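Local coordinates for protein putative phosphomannomutase (Thermus thermophilus, PDB 1TUO) that probably acts as a magnesium-dependent sugar-phosphate mutase of the phosphohexose mutase family, moving a phosphoryl group between positions on a phosphosugar, at residues G219-P222 / K227-G230. Sequence-based numbering, arbitrary orientation.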
loop_
_atom_site.group_PDB
_atom_site.type_symbol
_atom_site.label_atom_id
_atom_site.label_comp_id
_atom_site.label_asym_id
_atom_site.label_seq_id
_atom_site.Cartn_x
_atom_site.Cartn_y
_atom_site.Cartn_z
ATOM N N GLY A 219 -18.790 -7.864 1.463
ATOM C CA GLY A 219 -18.950 -8.673 2.680
ATOM C C GLY A 219 -17.611 -9.011 3.358
ATOM O O GLY A 219 -17.535 -9.737 4.341
ATOM N N VAL A 220 -16.486 -8.490 2.883
ATOM C CA VAL A 220 -15.210 -8.755 3.544
ATOM C C VAL A 220 -14.515 -7.425 3.786
ATOM O O VAL A 220 -15.018 -6.378 3.378
ATOM C CB VAL A 220 -14.273 -9.624 2.664
ATOM C CG1 VAL A 220 -14.916 -10.965 2.378
ATOM C CG2 VAL A 220 -13.964 -8.901 1.356
ATOM N N ASN A 221 -13.377 -7.461 4.473
ATOM C CA ASN A 221 -12.606 -6.238 4.686
ATOM C C ASN A 221 -11.728 -6.173 3.443
ATOM O O ASN A 221 -11.214 -7.198 2.994
ATOM C CB ASN A 221 -11.721 -6.337 5.926
ATOM C CG ASN A 221 -12.508 -6.245 7.217
ATOM O OD1 ASN A 221 -12.053 -6.712 8.263
ATOM N ND2 ASN A 221 -13.682 -5.631 7.158
ATOM N N PRO A 222 -11.555 -4.973 2.865
ATOM C CA PRO A 222 -10.729 -4.815 1.664
ATOM C C PRO A 222 -9.235 -4.899 1.964
ATOM O O PRO A 222 -8.463 -4.000 1.627
ATOM C CB PRO A 222 -11.152 -3.446 1.137
ATOM C CG PRO A 222 -11.404 -2.680 2.394
ATOM C CD PRO A 222 -12.160 -3.690 3.266
ATOM N N LYS A 227 -8.159 -14.502 4.911
ATOM C CA LYS A 227 -9.512 -14.414 5.470
ATOM C C LYS A 227 -10.506 -13.618 4.634
ATOM O O LYS A 227 -11.718 -13.813 4.746
ATOM C CB LYS A 227 -9.485 -13.858 6.899
ATOM C CG LYS A 227 -8.975 -12.439 7.040
ATOM C CD LYS A 227 -9.359 -11.855 8.403
ATOM C CE LYS A 227 -10.875 -11.692 8.523
ATOM N NZ LYS A 227 -11.315 -11.152 9.846
ATOM N N ASN A 228 -10.003 -12.734 3.781
ATOM C CA ASN A 228 -10.879 -11.928 2.938
ATOM C C ASN A 228 -10.822 -12.339 1.471
ATOM O O ASN A 228 -11.479 -11.731 0.624
ATOM C CB ASN A 228 -10.501 -10.449 3.065
ATOM C CG ASN A 228 -10.571 -9.956 4.494
ATOM O OD1 ASN A 228 -11.625 -10.018 5.131
ATOM N ND2 ASN A 228 -9.448 -9.465 5.011
ATOM N N LEU A 229 -10.061 -13.390 1.177
ATOM C CA LEU A 229 -9.887 -13.850 -0.194
ATOM C C LEU A 229 -10.496 -15.215 -0.530
ATOM O O LEU A 229 -10.124 -15.826 -1.532
ATOM C CB LEU A 229 -8.391 -13.871 -0.524
ATOM C CG LEU A 229 -7.702 -12.506 -0.534
ATOM C CD1 LEU A 229 -6.205 -12.685 -0.685
ATOM C CD2 LEU A 229 -8.268 -11.659 -1.664
ATOM N N GLY A 230 -11.434 -15.679 0.289
ATOM C CA GLY A 230 -12.060 -16.970 0.038
ATOM C C GLY A 230 -12.494 -17.205 -1.400
ATOM O O GLY A 230 -12.148 -18.225 -2.005
HETATM O O HOH W 1 -9.132 -8.072 7.604
#
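Asn-228 reaches across to the backbone of Asn-221 and lays its flat amide against it. The N-H of Asn-221 gives a hydrogen bond to OD1 of Asn-228, 3.2 Å from N to OD1. The donor lies well above the carbonyl plane, 70° out of it, so the bond meets the face of the C=O group. CG of Asn-228 stands beside its own backbone N (chi1 -58°), which brings the amide to the backbone of Asn-221. This is the tight part of the contact. CG of Asn-228 comes within 3.2 Å of the carbonyl O of Asn-221. Val-220 packs alongside, its CB 3.6 Å from OD1 of Asn-228. Its CG2 makes van der Waals contact with the backbone O of Asn-228 (3.8 Å), which accepts a hydrogen bond from Arg-210.

The ND2 edge of the amide is looser. A water there accepts from ND2 of Asn-228 (3.0 Å) and lies 3.3 Å from OD1 of Asn-221, to which it may donate. ND2 also donates to the carbonyl O of Glu-223, in the short loop between 219-222 and 227-230. An alanine in place of Asn-228 would probably leave the Asn-221 N-H and the Glu-223 carbonyl without these partners and open a gap beside Val-220.

The contact folds back the last part of the loop from strand 206-209 to helix 230-236, in the second alpha/beta/alpha domain. One amide holds the backbone at two nearby points, through OD1 and through ND2. The chemistry implies a fold-back held by side-chain-to-backbone bonding, with a water at the ND2 edge.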